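Local coordinates for soluble lytic transglycosylase B3 (Pseudomonas aeruginosa, PDB 5ANZ), which probably cleaves the glycan strands of peptidoglycan as a calcium-binding lytic transglycosylase taking part in bacterial cell-wall turnover, at residues A373-D378 against Q399-P404. Sequence-based numbering, arbitrary orientation.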
ATOM      1  N   ALA A 373       3.117  -1.263 -28.845  1.00 35.43           N
ATOM      2  CA  ALA A 373       4.337  -1.777 -29.455  1.00 41.54           C
ATOM      3  C   ALA A 373       4.156  -1.879 -30.963  1.00 43.15           C
ATOM      4  O   ALA A 373       5.084  -1.619 -31.735  1.00 40.96           O
ATOM      5  CB  ALA A 373       4.709  -3.130 -28.862  1.00 37.95           C
ATOM      6  N   ALA A 374       2.947  -2.231 -31.381  1.00 38.29           N
ATOM      7  CA  ALA A 374       2.654  -2.399 -32.806  1.00 38.91           C
ATOM      8  C   ALA A 374       2.715  -1.089 -33.583  1.00 42.21           C
ATOM      9  O   ALA A 374       2.942  -1.087 -34.790  1.00 42.79           O
ATOM     10  CB  ALA A 374       1.293  -3.044 -32.984  1.00 38.81           C
ATOM     11  N   ARG A 375       2.503   0.025 -32.891  1.00 42.84           N
ATOM     12  CA  ARG A 375       2.592   1.329 -33.540  1.00 45.80           C
ATOM     13  C   ARG A 375       3.951   1.976 -33.306  1.00 47.95           C
ATOM     14  O   ARG A 375       4.164   3.140 -33.655  1.00 51.01           O
ATOM     15  CB  ARG A 375       1.476   2.246 -33.041  1.00 55.47           C
ATOM     16  CG  ARG A 375       0.091   1.819 -33.498  1.00 63.19           C
ATOM     17  CD  ARG A 375      -0.959   2.806 -33.028  1.00 70.06           C
ATOM     18  NE  ARG A 375      -0.610   4.179 -33.385  1.00 69.51           N
ATOM     19  CZ  ARG A 375      -0.941   4.755 -34.535  1.00 72.69           C
ATOM     20  NH1 ARG A 375      -1.630   4.078 -35.445  1.00 72.45           N
ATOM     21  NH2 ARG A 375      -0.582   6.009 -34.777  1.00 77.25           N
ATOM     22  N   GLY A 376       4.876   1.228 -32.715  1.00 43.57           N
ATOM     23  CA  GLY A 376       6.222   1.730 -32.511  1.00 42.31           C
ATOM     24  C   GLY A 376       6.414   2.540 -31.240  1.00 49.03           C
ATOM     25  O   GLY A 376       7.397   3.266 -31.104  1.00 46.19           O
ATOM     26  N   HIS A 377       5.475   2.433 -30.304  1.00 37.76           N
ATOM     27  CA  HIS A 377       5.668   3.038 -28.990  1.00 38.86           C
ATOM     28  C   HIS A 377       5.910   1.925 -27.990  1.00 43.97           C
ATOM     29  O   HIS A 377       4.972   1.404 -27.396  1.00 39.75           O
ATOM     30  CB  HIS A 377       4.465   3.893 -28.588  1.00 34.21           C
ATOM     31  CG  HIS A 377       4.157   4.980 -29.567  1.00 35.54           C
ATOM     32  ND1 HIS A 377       5.034   6.019 -29.820  1.00 40.38           N
ATOM     33  CD2 HIS A 377       3.097   5.179 -30.380  1.00 35.25           C
ATOM     34  CE1 HIS A 377       4.513   6.816 -30.731  1.00 49.90           C
ATOM     35  NE2 HIS A 377       3.338   6.331 -31.092  1.00 42.95           N
ATOM     36  N   ASP A 378       7.174   1.553 -27.823  1.00 44.76           N
ATOM     37  CA  ASP A 378       7.524   0.388 -27.024  1.00 51.21           C
ATOM     38  C   ASP A 378       7.224   0.605 -25.547  1.00 44.20           C
ATOM     39  O   ASP A 378       7.753   1.532 -24.939  1.00 44.58           O
ATOM     40  CB  ASP A 378       9.000   0.041 -27.214  1.00 61.23           C
ATOM     41  CG  ASP A 378       9.490  -0.986 -26.216  1.00 66.07           C
ATOM     42  OD1 ASP A 378       8.714  -1.898 -25.858  1.00 62.89           O
ATOM     43  OD2 ASP A 378      10.657  -0.878 -25.786  1.00 74.93           O
ATOM     44  N   GLN A 399       0.426  11.918 -27.574  1.00 33.02           N
ATOM     45  CA  GLN A 399       0.958  13.049 -28.327  1.00 37.26           C
ATOM     46  C   GLN A 399       0.782  12.846 -29.831  1.00 40.14           C
ATOM     47  O   GLN A 399       0.500  13.796 -30.561  1.00 42.89           O
ATOM     48  CB  GLN A 399       2.431  13.274 -27.970  1.00 42.76           C
ATOM     49  CG  GLN A 399       2.612  13.859 -26.572  1.00 62.88           C
ATOM     50  CD  GLN A 399       4.015  13.684 -26.017  1.00 78.50           C
ATOM     51  OE1 GLN A 399       4.668  12.668 -26.251  1.00 83.05           O
ATOM     52  NE2 GLN A 399       4.480  14.677 -25.267  1.00 86.74           N
ATOM     53  N   GLU A 400       0.930  11.610 -30.292  1.00 35.92           N
ATOM     54  CA  GLU A 400       0.734  11.307 -31.707  1.00 37.67           C
ATOM     55  C   GLU A 400      -0.697  11.616 -32.140  1.00 46.18           C
ATOM     56  O   GLU A 400      -0.935  12.081 -33.260  1.00 43.14           O
ATOM     57  CB  GLU A 400       1.065   9.844 -31.999  1.00 43.39           C
ATOM     58  CG  GLU A 400       1.004   9.505 -33.483  1.00 56.71           C
ATOM     59  CD  GLU A 400       1.478   8.097 -33.791  1.00 64.36           C
ATOM     60  OE1 GLU A 400       1.707   7.322 -32.842  1.00 63.08           O
ATOM     61  OE2 GLU A 400       1.621   7.767 -34.988  1.00 65.85           O
ATOM     62  N   PHE A 401      -1.638  11.356 -31.237  1.00 37.98           N
ATOM     63  CA  PHE A 401      -3.051  11.622 -31.476  1.00 40.99           C
ATOM     64  C   PHE A 401      -3.417  13.078 -31.179  1.00 45.34           C
ATOM     65  O   PHE A 401      -4.513  13.527 -31.513  1.00 48.03           O
ATOM     66  CB  PHE A 401      -3.917  10.691 -30.620  1.00 41.18           C
ATOM     67  CG  PHE A 401      -3.783   9.232 -30.968  1.00 36.70           C
ATOM     68  CD1 PHE A 401      -3.342   8.834 -32.221  1.00 45.50           C
ATOM     69  CD2 PHE A 401      -4.103   8.252 -30.032  1.00 40.16           C
ATOM     70  CE1 PHE A 401      -3.222   7.485 -32.542  1.00 49.40           C
ATOM     71  CE2 PHE A 401      -3.988   6.899 -30.348  1.00 38.63           C
ATOM     72  CZ  PHE A 401      -3.545   6.518 -31.602  1.00 44.75           C
ATOM     73  N   GLY A 402      -2.503  13.810 -30.547  1.00 37.93           N
ATOM     74  CA  GLY A 402      -2.746  15.199 -30.197  1.00 39.03           C
ATOM     75  C   GLY A 402      -3.503  15.358 -28.894  1.00 39.87           C
ATOM     76  O   GLY A 402      -4.074  16.418 -28.615  1.00 42.12           O
ATOM     77  N   TRP A 403      -3.509  14.293 -28.100  1.00 43.14           N
ATOM     78  CA  TRP A 403      -4.184  14.278 -26.808  1.00 35.16           C
ATOM     79  C   TRP A 403      -3.254  14.753 -25.700  1.00 44.10           C
ATOM     80  O   TRP A 403      -2.038  14.677 -25.838  1.00 36.83           O
ATOM     81  CB  TRP A 403      -4.672  12.873 -26.467  1.00 35.70           C
ATOM     82  CG  TRP A 403      -5.676  12.270 -27.406  1.00 35.59           C
ATOM     83  CD1 TRP A 403      -6.167  12.808 -28.558  1.00 43.18           C
ATOM     84  CD2 TRP A 403      -6.316  11.002 -27.249  1.00 38.10           C
ATOM     85  NE1 TRP A 403      -7.073  11.947 -29.133  1.00 43.02           N
ATOM     86  CE2 TRP A 403      -7.182  10.830 -28.345  1.00 40.15           C
ATOM     87  CE3 TRP A 403      -6.237   9.991 -26.286  1.00 41.72           C
ATOM     88  CZ2 TRP A 403      -7.965   9.689 -28.507  1.00 44.52           C
ATOM     89  CZ3 TRP A 403      -7.017   8.859 -26.446  1.00 45.56           C
ATOM     90  CH2 TRP A 403      -7.870   8.717 -27.549  1.00 42.46           C
ATOM     91  N   PRO A 404      -3.823  15.226 -24.583  1.00 37.88           N
ATOM     92  CA  PRO A 404      -2.965  15.533 -23.436  1.00 37.24           C
ATOM     93  C   PRO A 404      -2.176  14.294 -23.019  1.00 33.95           C
ATOM     94  O   PRO A 404      -2.745  13.203 -22.941  1.00 42.80           O
ATOM     95  CB  PRO A 404      -3.961  15.961 -22.355  1.00 42.83           C
ATOM     96  CG  PRO A 404      -5.167  16.417 -23.115  1.00 36.72           C
ATOM     97  CD  PRO A 404      -5.240  15.496 -24.299  1.00 44.54           C
TER
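The carboxylate of E400 bridges R375 and H377 across the surface of the putative peptidoglycan-binding domain, tying the C-terminal ends of helices 362-374 and 388-401 together. Each helix closes with a Schellman motif whose C-prime glycine, G376 or G402, has positive phi. In the first, G376 N bonds to A373 O at 3.0 Å; in the second, G402 N reaches Q399 O more weakly. R375 and H377 flank the first of these glycines, and both start their side chains toward 399-404. OE1 of E400 accepts a hydrogen bond from H377 NE2, 2.6 Å long and nearly straight (N-H...O 177°). This acceptor lies in the plane of the imidazole and is approached nearly along its C-O axis, while ring and carboxylate planes stand 77° apart. OE2 of E400 forms a salt bridge with R375 NH2 at 2.8 Å, the guanidinium being inclined to the carboxylate; R375 NH2 also stays within 3.3 Å of E400 OE1. E400 spans the gap because CG lies anti to its backbone N (chi1 -175°) and the chain stays extended beyond it. R375, by contrast, bends at chi3, which brings NH2 to the E400 carboxylate and sets one guanidinium face toward F401. The two donors would be expected to stabilise the negative charge of E400, and the carboxylate in turn might favour a protonated H377, an effect that R375 would partly offset. Helix 411-417 lies alongside: R375 touches L417, and F401 packs on L413 and makes a cation-pi contact with R416. F401 CE1 and CZ lie over one face of the R375 guanidinium, offset toward its rim, with the planes well inclined and F401 CE1 3.8 Å from R375 NH2.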